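Local coordinates for protein glutaredoxin (Chlorella sorokiniana, PDB 4I2U) that probably acts as a thiol-disulfide oxidoreductase in cellular redox homeostasis, binding glutathione on a thioredoxin fold, at residues 10-15 with 73-78; 20-25 with 57-62; 30-35 with 46-51; 61-64 with 68-71. All coordinates share one frame; numbering follows the deposited sequence. Where two conformers were deposited one is given.

Contact 1: residues 10-15 with 73-78; sequences STISGN and RVFIDG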
loop_
_atom_site.group_PDB
_atom_site.type_symbol
_atom_site.label_atom_id
_atom_site.label_comp_id
_atom_site.label_asym_id
_atom_site.label_seq_id
_atom_site.Cartn_x
_atom_site.Cartn_y
_atom_site.Cartn_z
ATOM N N SER A 10 8.231 0.959 10.241
ATOM C CA SER A 10 7.373 1.698 11.161
ATOM C C SER A 10 6.070 2.101 10.492
ATOM O O SER A 10 5.021 2.126 11.126
ATOM C CB SER A 10 8.084 2.946 11.676
ATOM O OG SER A 10 9.188 2.598 12.490
ATOM N N THR A 11 6.134 2.434 9.214
ATOM C CA THR A 11 4.934 2.862 8.527
ATOM C C THR A 11 3.948 1.710 8.364
ATOM O O THR A 11 2.739 1.885 8.610
ATOM C CB THR A 11 5.266 3.491 7.170
ATOM O OG1 THR A 11 6.077 4.651 7.374
ATOM C CG2 THR A 11 4.003 3.910 6.433
ATOM N N ILE A 12 4.429 0.544 7.954
ATOM C CA ILE A 12 3.512 -0.562 7.709
ATOM C C ILE A 12 3.010 -1.181 9.004
ATOM O O ILE A 12 1.935 -1.773 9.008
ATOM C CB ILE A 12 4.092 -1.653 6.767
ATOM C CG1 ILE A 12 5.228 -2.445 7.430
ATOM C CG2 ILE A 12 4.515 -1.022 5.461
ATOM C CD1 ILE A 12 5.743 -3.585 6.568
ATOM N N SER A 13 3.745 -1.048 10.105
ATOM C CA SER A 13 3.277 -1.581 11.391
ATOM C C SER A 13 2.422 -0.569 12.152
ATOM O O SER A 13 1.676 -0.956 13.046
ATOM C CB SER A 13 4.457 -2.066 12.235
ATOM O OG SER A 13 5.349 -1.016 12.519
ATOM N N GLY A 14 2.499 0.710 11.787
ATOM C CA GLY A 14 1.773 1.758 12.480
ATOM C C GLY A 14 0.540 2.256 11.756
ATOM O O GLY A 14 -0.207 3.036 12.322
ATOM N N ASN A 15 0.324 1.809 10.519
ATOM C CA ASN A 15 -0.812 2.237 9.710
ATOM C C ASN A 15 -1.374 1.028 9.014
ATOM O O ASN A 15 -0.618 0.261 8.437
ATOM C CB ASN A 15 -0.372 3.253 8.673
ATOM C CG ASN A 15 0.257 4.460 9.290
ATOM O OD1 ASN A 15 -0.445 5.375 9.722
ATOM N ND2 ASN A 15 1.576 4.466 9.385
ATOM N N ARG A 73 3.719 -0.504 -3.960
ATOM C CA ARG A 73 3.825 -1.649 -3.066
ATOM C C ARG A 73 2.825 -1.412 -1.957
ATOM O O ARG A 73 2.902 -0.426 -1.240
ATOM C CB ARG A 73 5.247 -1.828 -2.526
ATOM C CG ARG A 73 6.316 -1.997 -3.606
ATOM C CD ARG A 73 6.563 -3.447 -3.987
ATOM N NE ARG A 73 6.987 -3.622 -5.372
ATOM C CZ ARG A 73 7.281 -4.797 -5.909
ATOM N NH1 ARG A 73 7.272 -5.899 -5.161
ATOM N NH2 ARG A 73 7.605 -4.872 -7.189
ATOM N N VAL A 74 1.836 -2.295 -1.870
ATOM C CA VAL A 74 0.678 -2.114 -0.992
ATOM C C VAL A 74 0.742 -3.099 0.170
ATOM O O VAL A 74 1.024 -4.297 -0.018
ATOM C CB VAL A 74 -0.617 -2.306 -1.783
ATOM C CG1 VAL A 74 -1.829 -2.074 -0.921
ATOM C CG2 VAL A 74 -0.628 -1.367 -2.997
ATOM N N PHE A 75 0.468 -2.580 1.368
ATOM C CA PHE A 75 0.516 -3.362 2.603
ATOM C C PHE A 75 -0.779 -3.174 3.388
ATOM O O PHE A 75 -1.245 -2.037 3.580
ATOM C CB PHE A 75 1.669 -2.913 3.489
ATOM C CG PHE A 75 3.025 -3.139 2.914
ATOM C CD1 PHE A 75 3.554 -2.286 1.965
ATOM C CD2 PHE A 75 3.795 -4.191 3.374
ATOM C CE1 PHE A 75 4.828 -2.486 1.479
ATOM C CE2 PHE A 75 5.067 -4.396 2.880
ATOM C CZ PHE A 75 5.590 -3.537 1.944
ATOM N N ILE A 76 -1.379 -4.281 3.827
ATOM C CA ILE A 76 -2.570 -4.255 4.663
ATOM C C ILE A 76 -2.189 -4.874 5.998
ATOM O O ILE A 76 -1.818 -6.048 6.073
ATOM C CB ILE A 76 -3.719 -5.071 4.039
ATOM C CG1 ILE A 76 -4.014 -4.638 2.596
ATOM C CG2 ILE A 76 -4.951 -4.964 4.916
ATOM C CD1 ILE A 76 -4.388 -3.171 2.417
ATOM N N ASP A 77 -2.241 -4.080 7.049
ATOM C CA ASP A 77 -1.862 -4.514 8.394
ATOM C C ASP A 77 -0.471 -5.150 8.401
ATOM O O ASP A 77 -0.213 -6.139 9.093
ATOM C CB ASP A 77 -2.903 -5.481 8.961
ATOM C CG ASP A 77 -3.067 -5.372 10.476
ATOM O OD1 ASP A 77 -2.329 -4.587 11.116
ATOM O OD2 ASP A 77 -3.939 -6.087 10.989
ATOM N N GLY A 78 0.439 -4.570 7.635
ATOM C CA GLY A 78 1.812 -5.042 7.574
ATOM C C GLY A 78 2.084 -6.101 6.522
ATOM O O GLY A 78 3.253 -6.394 6.245
HETATM O O HOH W 1 0.217 -1.905 6.555
#

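Contact 2: residues 20-25 with 57-62; sequences FSKTYC and AIQDYL. With GSH (glutathione), chain B.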
loop_
_atom_site.group_PDB
_atom_site.type_symbol
_atom_site.label_atom_id
_atom_site.label_comp_id
_atom_site.label_asym_id
_atom_site.label_seq_id
_atom_site.Cartn_x
_atom_site.Cartn_y
_atom_site.Cartn_z
ATOM N N PHE A 20 3.029 2.475 -0.990
ATOM C CA PHE A 20 4.219 3.189 -1.448
ATOM C C PHE A 20 4.000 3.435 -2.921
ATOM O O PHE A 20 3.720 2.501 -3.675
ATOM C CB PHE A 20 5.482 2.363 -1.173
ATOM C CG PHE A 20 5.758 2.201 0.303
ATOM C CD1 PHE A 20 5.273 1.114 1.003
ATOM C CD2 PHE A 20 6.462 3.167 1.010
ATOM C CE1 PHE A 20 5.485 0.990 2.362
ATOM C CE2 PHE A 20 6.677 3.055 2.365
ATOM C CZ PHE A 20 6.193 1.977 3.051
ATOM N N SER A 21 4.124 4.688 -3.327
ATOM C CA SER A 21 3.566 5.190 -4.565
ATOM C C SER A 21 4.517 6.172 -5.224
ATOM O O SER A 21 5.497 6.606 -4.636
ATOM C CB SER A 21 2.238 5.880 -4.189
ATOM O OG SER A 21 1.627 6.580 -5.273
ATOM N N LYS A 22 4.235 6.489 -6.484
ATOM C CA LYS A 22 4.732 7.709 -7.120
ATOM C C LYS A 22 3.547 8.407 -7.742
ATOM O O LYS A 22 2.626 7.767 -8.253
ATOM C CB LYS A 22 5.808 7.416 -8.165
ATOM C CG LYS A 22 7.071 6.919 -7.520
ATOM C CD LYS A 22 8.174 6.566 -8.476
ATOM C CE LYS A 22 9.356 5.972 -7.732
ATOM N NZ LYS A 22 10.477 5.660 -8.640
ATOM N N THR A 23 3.544 9.728 -7.679
ATOM C CA THR A 23 2.354 10.509 -8.033
ATOM C C THR A 23 1.899 10.313 -9.469
ATOM O O THR A 23 0.712 10.396 -9.768
ATOM C CB THR A 23 2.553 12.012 -7.787
ATOM O OG1 THR A 23 3.650 12.492 -8.554
ATOM C CG2 THR A 23 2.773 12.292 -6.306
ATOM N N TYR A 24 2.844 10.047 -10.357
ATOM C CA TYR A 24 2.622 10.017 -11.794
ATOM C C TYR A 24 2.311 8.631 -12.357
ATOM O O TYR A 24 2.033 8.497 -13.548
ATOM C CB TYR A 24 3.863 10.551 -12.498
ATOM C CG TYR A 24 5.160 9.842 -12.162
ATOM C CD1 TYR A 24 5.415 8.559 -12.621
ATOM C CD2 TYR A 24 6.145 10.469 -11.394
ATOM C CE1 TYR A 24 6.612 7.907 -12.347
ATOM C CE2 TYR A 24 7.340 9.819 -11.109
ATOM C CZ TYR A 24 7.560 8.547 -11.607
ATOM O OH TYR A 24 8.747 7.886 -11.411
ATOM N N CYS A 25 2.359 7.610 -11.504
ATOM C CA CYS A 25 2.248 6.228 -11.963
ATOM C C CYS A 25 0.798 5.743 -12.030
ATOM O O CYS A 25 0.072 5.830 -11.046
ATOM C CB CYS A 25 3.033 5.334 -11.010
ATOM S SG CYS A 25 2.724 3.554 -11.203
ATOM N N ALA A 57 16.145 4.964 -1.952
ATOM C CA ALA A 57 16.559 4.116 -0.835
ATOM C C ALA A 57 15.375 3.329 -0.290
ATOM O O ALA A 57 15.508 2.179 0.148
ATOM C CB ALA A 57 17.192 4.942 0.272
ATOM N N ILE A 58 14.212 3.957 -0.250
ATOM C CA ILE A 58 13.016 3.264 0.191
ATOM C C ILE A 58 12.649 2.157 -0.790
ATOM O O ILE A 58 12.314 1.042 -0.385
ATOM C CB ILE A 58 11.851 4.253 0.405
ATOM C CG1 ILE A 58 12.162 5.129 1.624
ATOM C CG2 ILE A 58 10.532 3.519 0.597
ATOM C CD1 ILE A 58 11.283 6.320 1.754
ATOM N N GLN A 59 12.744 2.430 -2.084
ATOM C CA GLN A 59 12.502 1.383 -3.066
ATOM C C GLN A 59 13.486 0.237 -2.919
ATOM O O GLN A 59 13.101 -0.916 -3.086
ATOM C CB GLN A 59 12.574 1.920 -4.484
ATOM C CG GLN A 59 11.421 2.851 -4.834
ATOM C CD GLN A 59 11.446 3.262 -6.295
ATOM O OE1 GLN A 59 11.959 4.321 -6.655
ATOM N NE2 GLN A 59 10.919 2.406 -7.159
ATOM N N ASP A 60 14.745 0.550 -2.626
ATOM C CA ASP A 60 15.751 -0.482 -2.388
ATOM C C ASP A 60 15.346 -1.382 -1.228
ATOM O O ASP A 60 15.465 -2.605 -1.319
ATOM C CB ASP A 60 17.103 0.160 -2.066
ATOM C CG ASP A 60 17.787 0.756 -3.262
ATOM O OD1 ASP A 60 17.401 0.439 -4.407
ATOM O OD2 ASP A 60 18.751 1.524 -3.024
ATOM N N TYR A 61 14.873 -0.807 -0.132
ATOM C CA TYR A 61 14.435 -1.640 0.966
ATOM C C TYR A 61 13.193 -2.419 0.575
ATOM O O TYR A 61 13.030 -3.575 0.969
ATOM C CB TYR A 61 14.187 -0.836 2.236
ATOM C CG TYR A 61 13.707 -1.730 3.351
ATOM C CD1 TYR A 61 14.481 -2.790 3.813
ATOM C CD2 TYR A 61 12.453 -1.543 3.907
ATOM C CE1 TYR A 61 14.008 -3.630 4.830
ATOM C CE2 TYR A 61 11.973 -2.372 4.914
ATOM C CZ TYR A 61 12.757 -3.413 5.374
ATOM O OH TYR A 61 12.317 -4.238 6.401
ATOM N N LEU A 62 12.267 -1.805 -0.159
ATOM C CA LEU A 62 11.101 -2.545 -0.622
ATOM C C LEU A 62 11.479 -3.761 -1.471
ATOM O O LEU A 62 10.801 -4.797 -1.419
ATOM C CB LEU A 62 10.119 -1.617 -1.356
ATOM C CG LEU A 62 9.405 -0.619 -0.429
ATOM C CD1 LEU A 62 8.769 0.518 -1.214
ATOM C CD2 LEU A 62 8.348 -1.342 0.418
HETATM N N1 GSH B . 2.382 -4.459 -12.975
HETATM C CA1 GSH B . 2.979 -3.572 -11.964
HETATM C C1 GSH B . 1.895 -3.261 -10.966
HETATM O O11 GSH B . 0.771 -3.765 -11.156
HETATM O O12 GSH B . 2.139 -2.545 -9.962
HETATM C CB1 GSH B . 3.553 -2.350 -12.678
HETATM C CG1 GSH B . 4.293 -1.397 -11.746
HETATM C CD1 GSH B . 5.337 -0.583 -12.491
HETATM O OE1 GSH B . 6.080 -1.091 -13.335
HETATM N N2 GSH B . 5.443 0.691 -12.160
HETATM C CA2 GSH B . 6.488 1.554 -12.721
HETATM C C2 GSH B . 7.748 1.547 -11.887
HETATM O O2 GSH B . 7.745 1.132 -10.738
HETATM C CB2 GSH B . 5.965 2.982 -12.879
HETATM S SG2 GSH B . 4.696 3.107 -14.171
HETATM N N3 GSH B . 8.859 1.968 -12.475
HETATM C CA3 GSH B . 10.136 1.862 -11.812
HETATM C C3 GSH B . 10.350 2.848 -10.690
HETATM O O31 GSH B . 9.585 3.821 -10.527
HETATM O O32 GSH B . 11.336 2.613 -9.954
#

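Contact 3: residues 30-35 with 46-51; sequences KGKRAL and AIELDG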
loop_
_atom_site.group_PDB
_atom_site.type_symbol
_atom_site.label_atom_id
_atom_site.label_comp_id
_atom_site.label_asym_id
_atom_site.label_seq_id
_atom_site.Cartn_x
_atom_site.Cartn_y
_atom_site.Cartn_z
ATOM N N LYS A 30 -4.258 3.280 -9.889
ATOM C CA LYS A 30 -5.170 2.133 -9.886
ATOM C C LYS A 30 -5.287 1.512 -8.485
ATOM O O LYS A 30 -6.379 1.160 -8.038
ATOM C CB LYS A 30 -4.654 1.097 -10.886
ATOM C CG LYS A 30 -5.451 -0.183 -10.985
ATOM C CD LYS A 30 -4.733 -1.200 -11.895
ATOM C CE LYS A 30 -4.538 -0.686 -13.312
ATOM N NZ LYS A 30 -4.262 -1.842 -14.234
ATOM N N GLY A 31 -4.168 1.359 -7.788
ATOM C CA GLY A 31 -4.177 0.817 -6.440
ATOM C C GLY A 31 -4.930 1.716 -5.473
ATOM O O GLY A 31 -5.720 1.248 -4.645
ATOM N N LYS A 32 -4.692 3.020 -5.559
ATOM C CA LYS A 32 -5.419 3.973 -4.746
ATOM C C LYS A 32 -6.913 3.911 -4.988
ATOM O O LYS A 32 -7.694 3.859 -4.030
ATOM C CB LYS A 32 -4.914 5.389 -4.988
ATOM C CG LYS A 32 -3.502 5.637 -4.481
ATOM C CD LYS A 32 -2.936 6.920 -5.054
ATOM C CE LYS A 32 -1.610 7.291 -4.424
ATOM N NZ LYS A 32 -0.995 8.427 -5.131
ATOM N N ARG A 33 -7.333 3.903 -6.249
ATOM C CA ARG A 33 -8.759 3.870 -6.556
ATOM C C ARG A 33 -9.406 2.595 -6.063
ATOM O O ARG A 33 -10.547 2.608 -5.596
ATOM C CB ARG A 33 -8.992 4.083 -8.051
ATOM C CG ARG A 33 -8.735 5.526 -8.487
ATOM C CD ARG A 33 -8.765 5.702 -10.011
ATOM N NE ARG A 33 -8.680 7.114 -10.389
ATOM C CZ ARG A 33 -8.365 7.561 -11.605
ATOM N NH1 ARG A 33 -8.094 6.710 -12.589
ATOM N NH2 ARG A 33 -8.319 8.874 -11.834
ATOM N N ALA A 34 -8.690 1.483 -6.134
ATOM C CA ALA A 34 -9.212 0.227 -5.613
ATOM C C ALA A 34 -9.454 0.308 -4.106
ATOM O O ALA A 34 -10.511 -0.087 -3.610
ATOM C CB ALA A 34 -8.256 -0.907 -5.936
ATOM N N LEU A 35 -8.480 0.813 -3.365
ATOM C CA LEU A 35 -8.615 0.959 -1.926
ATOM C C LEU A 35 -9.726 1.954 -1.557
ATOM O O LEU A 35 -10.445 1.752 -0.570
ATOM C CB LEU A 35 -7.287 1.421 -1.323
ATOM C CG LEU A 35 -6.149 0.393 -1.417
ATOM C CD1 LEU A 35 -4.830 1.067 -1.172
ATOM C CD2 LEU A 35 -6.373 -0.733 -0.425
ATOM N N ALA A 46 -0.480 6.978 1.869
ATOM C CA ALA A 46 0.208 6.947 0.587
ATOM C C ALA A 46 1.518 7.693 0.698
ATOM O O ALA A 46 1.532 8.919 0.889
ATOM C CB ALA A 46 -0.656 7.586 -0.484
ATOM N N ILE A 47 2.610 6.973 0.542
ATOM C CA ILE A 47 3.957 7.515 0.685
ATOM C C ILE A 47 4.497 7.713 -0.735
ATOM O O ILE A 47 4.726 6.728 -1.444
ATOM C CB ILE A 47 4.873 6.563 1.491
ATOM C CG1 ILE A 47 4.280 6.174 2.861
ATOM C CG2 ILE A 47 6.267 7.172 1.616
ATOM C CD1 ILE A 47 3.998 7.334 3.794
ATOM N N GLU A 48 4.646 8.969 -1.155
ATOM C CA GLU A 48 5.051 9.286 -2.520
ATOM C C GLU A 48 6.563 9.340 -2.629
ATOM O O GLU A 48 7.208 10.291 -2.167
ATOM C CB GLU A 48 4.439 10.595 -2.999
ATOM C CG GLU A 48 2.915 10.634 -2.918
ATOM C CD GLU A 48 2.185 9.602 -3.771
ATOM O OE1 GLU A 48 2.763 8.965 -4.656
ATOM O OE2 GLU A 48 0.959 9.454 -3.552
ATOM N N LEU A 49 7.126 8.360 -3.300
ATOM C CA LEU A 49 8.565 8.173 -3.387
ATOM C C LEU A 49 9.216 9.052 -4.447
ATOM O O LEU A 49 10.444 9.126 -4.496
ATOM C CB LEU A 49 8.876 6.702 -3.638
ATOM C CG LEU A 49 8.313 5.767 -2.574
ATOM C CD1 LEU A 49 8.737 4.334 -2.830
ATOM C CD2 LEU A 49 8.726 6.182 -1.192
ATOM N N ASP A 50 8.428 9.710 -5.296
ATOM C CA ASP A 50 8.949 10.767 -6.144
ATOM C C ASP A 50 9.006 12.117 -5.406
ATOM O O ASP A 50 9.696 13.034 -5.849
ATOM C CB ASP A 50 8.152 10.865 -7.448
ATOM C CG ASP A 50 6.679 11.191 -7.239
ATOM O OD1 ASP A 50 6.036 10.587 -6.364
ATOM O OD2 ASP A 50 6.131 12.045 -7.977
ATOM N N GLY A 51 8.306 12.230 -4.277
ATOM C CA GLY A 51 8.371 13.420 -3.436
ATOM C C GLY A 51 9.474 13.315 -2.393
ATOM O O GLY A 51 10.237 14.261 -2.193
#

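Contact 4: residues 61-64 with 68-71; sequences YLLE and GRSV. With GSH (glutathione), chain B.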
loop_
_atom_site.group_PDB
_atom_site.type_symbol
_atom_site.label_atom_id
_atom_site.label_comp_id
_atom_site.label_asym_id
_atom_site.label_seq_id
_atom_site.Cartn_x
_atom_site.Cartn_y
_atom_site.Cartn_z
ATOM N N TYR A 61 14.873 -0.807 -0.132
ATOM C CA TYR A 61 14.435 -1.640 0.966
ATOM C C TYR A 61 13.193 -2.419 0.575
ATOM O O TYR A 61 13.030 -3.575 0.969
ATOM C CB TYR A 61 14.187 -0.836 2.236
ATOM C CG TYR A 61 13.707 -1.730 3.351
ATOM C CD1 TYR A 61 14.481 -2.790 3.813
ATOM C CD2 TYR A 61 12.453 -1.543 3.907
ATOM C CE1 TYR A 61 14.008 -3.630 4.830
ATOM C CE2 TYR A 61 11.973 -2.372 4.914
ATOM C CZ TYR A 61 12.757 -3.413 5.374
ATOM O OH TYR A 61 12.317 -4.238 6.401
ATOM N N LEU A 62 12.267 -1.805 -0.159
ATOM C CA LEU A 62 11.101 -2.545 -0.622
ATOM C C LEU A 62 11.479 -3.761 -1.471
ATOM O O LEU A 62 10.801 -4.797 -1.419
ATOM C CB LEU A 62 10.119 -1.617 -1.356
ATOM C CG LEU A 62 9.405 -0.619 -0.429
ATOM C CD1 LEU A 62 8.769 0.518 -1.214
ATOM C CD2 LEU A 62 8.348 -1.342 0.418
ATOM N N LEU A 63 12.568 -3.669 -2.230
ATOM C CA LEU A 63 13.066 -4.832 -2.957
ATOM C C LEU A 63 13.452 -5.930 -1.956
ATOM O O LEU A 63 13.111 -7.118 -2.123
ATOM C CB LEU A 63 14.267 -4.433 -3.798
ATOM C CG LEU A 63 15.067 -5.562 -4.438
ATOM C CD1 LEU A 63 14.221 -6.422 -5.362
ATOM C CD2 LEU A 63 16.245 -4.967 -5.177
ATOM N N GLU A 64 14.161 -5.552 -0.896
ATOM C CA GLU A 64 14.541 -6.522 0.121
ATOM C C GLU A 64 13.332 -7.136 0.809
ATOM O O GLU A 64 13.291 -8.356 1.045
ATOM C CB GLU A 64 15.462 -5.876 1.155
ATOM C CG GLU A 64 16.781 -5.384 0.612
ATOM C CD GLU A 64 17.643 -4.842 1.707
ATOM O OE1 GLU A 64 17.438 -3.689 2.109
ATOM O OE2 GLU A 64 18.516 -5.580 2.202
ATOM N N GLY A 68 10.520 -6.890 -5.039
ATOM C CA GLY A 68 10.529 -6.002 -6.193
ATOM C C GLY A 68 10.619 -4.547 -5.766
ATOM O O GLY A 68 10.275 -4.216 -4.643
ATOM N N ARG A 69 11.107 -3.703 -6.677
ATOM C CA ARG A 69 11.285 -2.275 -6.438
ATOM C C ARG A 69 10.168 -1.427 -6.993
ATOM O O ARG A 69 10.051 -0.262 -6.636
ATOM C CB ARG A 69 12.550 -1.776 -7.149
ATOM C CG ARG A 69 13.819 -1.760 -6.351
ATOM C CD ARG A 69 14.942 -1.091 -7.126
ATOM N NE ARG A 69 15.458 0.111 -6.472
ATOM C CZ ARG A 69 15.304 1.356 -6.926
ATOM N NH1 ARG A 69 14.607 1.599 -8.030
ATOM N NH2 ARG A 69 15.841 2.368 -6.264
ATOM N N SER A 70 9.367 -1.975 -7.900
ATOM C CA SER A 70 8.402 -1.159 -8.627
ATOM C C SER A 70 7.346 -0.595 -7.694
ATOM O O SER A 70 7.061 -1.145 -6.637
ATOM C CB SER A 70 7.726 -1.969 -9.724
ATOM O OG SER A 70 6.949 -3.029 -9.212
ATOM N N VAL A 71 6.743 0.510 -8.103
ATOM C CA VAL A 71 5.592 1.082 -7.409
ATOM C C VAL A 71 4.320 0.757 -8.170
ATOM O O VAL A 71 4.313 0.696 -9.391
ATOM C CB VAL A 71 5.720 2.605 -7.191
ATOM C CG1 VAL A 71 6.842 2.872 -6.215
ATOM C CG2 VAL A 71 5.953 3.351 -8.510
HETATM N N1 GSH B . 2.382 -4.459 -12.975
HETATM C CA1 GSH B . 2.979 -3.572 -11.964
HETATM C C1 GSH B . 1.895 -3.261 -10.966
HETATM O O11 GSH B . 0.771 -3.765 -11.156
HETATM O O12 GSH B . 2.139 -2.545 -9.962
HETATM C CB1 GSH B . 3.553 -2.350 -12.678
HETATM C CG1 GSH B . 4.293 -1.397 -11.746
HETATM C CD1 GSH B . 5.337 -0.583 -12.491
HETATM O OE1 GSH B . 6.080 -1.091 -13.335
HETATM N N2 GSH B . 5.443 0.691 -12.160
HETATM C CA2 GSH B . 6.488 1.554 -12.721
HETATM C C2 GSH B . 7.748 1.547 -11.887
HETATM O O2 GSH B . 7.745 1.132 -10.738
HETATM C CB2 GSH B . 5.965 2.982 -12.879
HETATM S SG2 GSH B . 4.696 3.107 -14.171
HETATM N N3 GSH B . 8.859 1.968 -12.475
HETATM C CA3 GSH B . 10.136 1.862 -11.812
HETATM C C3 GSH B . 10.350 2.848 -10.690
HETATM O O31 GSH B . 9.585 3.821 -10.527
HETATM O O32 GSH B . 11.336 2.613 -9.954
#

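Contact 1: residues 10-15 with 73-78
Where helix 3-14 runs out, I12 meets G78 at the turn that follows strand 73-76, and their CA atoms come within 4.8 Å of each other. This is a helix packed on the sheet of a thioredoxin fold, touching the edge of the turn joining antiparallel strands 73-76 and 79-82. D77 and G78 take the left-handed backbone angles of a type I' turn; at G78 a CB would jam against the carbonyl oxygen of D77. The two backbones share no direct hydrogen bond, since I12 O and G78 N meet at a poor angle. Across this seam I12 supplies most of the apolar contact. Its CG1 sits between the backbone N and the carbonyl carbon (chi1 70°), while CG2 lies over one face of the F75 ring, 3.8 Å from the ring centroid and 19° off the normal, a CH-pi contact displaced toward the CG end. The I12 CD1 methyl reaches the CD2-CE2 side of the ring, 3.8 Å from F75 CD2. F75 also touches L62 and L65 of helix 55-66, and its ring meets that of F80, which places it in the buried layer between helices and sheet. With an alanine in place of F75 the I12 methyls would probably lose their aromatic face, opening a gap between helix 3-14 and the sheet. At the polar margin N15 ND2 turns back to a lone pair of T11 O at 2.9 Å, closing the helix end. One water links the two segments: it accepts from G78 N at 2.9 Å and, though other acceptors compete for its protons, can donate to N15 O at 3.0 Å.

Contact 2: residues 20-25 with 57-62
F20, near the end of strand 17-21, and K22, in the loop beyond it, face helix 55-66 in two quite different ways, one apolar and one polar, in a thioredoxin fold whose glutathione site opens at this strand end. The tight half is buried. L62 spreads both methyls along the F20 side chain: L62 CD1 rests 3.8 Å from F20 CG, and L62 CD2 lies over one face of the ring, nearest F20 CD1. I58 crosses F20 at about a right angle and touches more lightly, its CG2 4.1 Å from F20 CD2. I12 of helix 3-14 adds to the same apolar cluster.

The other half, toward the partly exposed K22, is held by a few directed bonds. K22 runs fully extended beyond CG and meets Q59 from the opposite direction; K22 NZ donates to Q59 OE1 at 2.8 Å from above the carbonyl plane, 37° out of it. The same ammonium grips glutathione O31, while Q59 NE2 gives a nearly straight bond (163°) to O32 at 2.8 Å, so each oxygen of the glycine carboxylate has its own donor. Because Q59 NE2 also bonds R69 O, the amide's orientation is fixed: carbonyl to lysine, nitrogen to ligand. C25, at the N-cap of the next helix and first cysteine of a probable CxxC motif, turns its thiol to the ligand, with C25 SG 3.6 Å from glutathione SG2.

Contact 3: residues 30-35 with 46-51
K32 of helix 26-36 and E48 at the end of strand 45-48 form the main bond of this contact, a salt bridge near the surface. K32 NZ lies 2.7 Å from E48 OE2 and uses the syn lone pair of that oxygen, the one on the side of OE1. The two side chains arrive from opposite directions. K32 stays extended beyond CG and spans most of the distance, whereas E48 is bent at chi2 (-62°), which folds its carboxylate back toward the helix. The backbones themselves stand well apart, with K32 CA and A46 CA 8.3 Å from each other, so the link is made by side chains.

Hydrogen bonds widen the ionic pair into a small network. E48 OE1 is bonded to S21 OG, and K32 NZ has a weak bond to the same hydroxyl; both carboxylate oxygens thus have a partner, and the serine hydroxyl sits beside the ion pair, within reach of both partners. This second grip probably holds the carboxylate against rotation.

Apolar contact is slight. K32 CE passes the A46 methyl at 4.1 Å, and the lysine chain also touches I19 on inner strand 17-21, so its aliphatic part rests on residues of two adjacent strands. A methionine in its place would probably leave the E48 carboxylate without its counter-charge and S21 OG without its weak second partner.

The arrangement belongs to the beta-alpha-beta unit of the thioredoxin fold, in which strand 17-21, helix 26-36 and parallel strand 45-48 follow one another, and the salt bridge ties the helix of that unit to its second strand.

Contact 4: residues 61-64 with 68-71
The glutathione site of this glutaredoxin is lined in part by the loop 68-71, which packs through G68 and R69 against L62 and L63 of helix 55-66. L63 does most of the touching. A chi1 of 170° carries the L63 side chain away from its own N and sets CD1 alongside the G68 backbone, 3.7 Å from G68 N, while L63 CB meets R69 CG, also at 3.7 Å, the two side chains crossing obliquely. Between the backbones there is no hydrogen bond; L63 CA makes a CA-H...O contact of 3.3 Å to G68 O, bent to 134°. L62 O and G68 O lie close as two acceptors; the former is served by T66 OG1.

R69 bends at chi3, and its strongest polar partner is D60, which takes a salt bridge from NE. Its NH1 remains 3.9 Å from glutathione O32, so its effect on that carboxylate is probably electrostatic.

V71 hydrogen-bonds the ligand through its backbone: V71 N donates to glutathione O2 at 2.9 Å (157°), and glutathione N2 returns a more bent bond to V71 O at 3.0 Å. This two-way pairing just before P72 is consistent with the residue before the conserved cis-proline of thioredoxin-fold proteins. The loop thus runs from the end of helix 55-66 into strand 73-76, with V71 facing K22 after strand 17-21 and L49 after strand 45-48.

All four contacts belong to one thioredoxin-fold domain. Contact 1 spans the longest piece of chain and encloses the others: contact 2 lies within it, contact 3 within contact 2, and contact 4 begins on helix 55-66, where contact 2 ends. Contacts 1 to 3 reach one mixed sheet through adjacent strands 73-76, 17-21 and 45-48. Contacts 2 and 4, with centres about 7 Å apart, share Y61 and L62 and both touch glutathione; the centre of contact 3 lies about 9 Å from that of contact 2, joined through S21 and T23. Centres of contacts 1 and 3 are about 13 Å apart, on opposite sides of the chain's centre. The helix-sheet core and the ligand site are thus continuous.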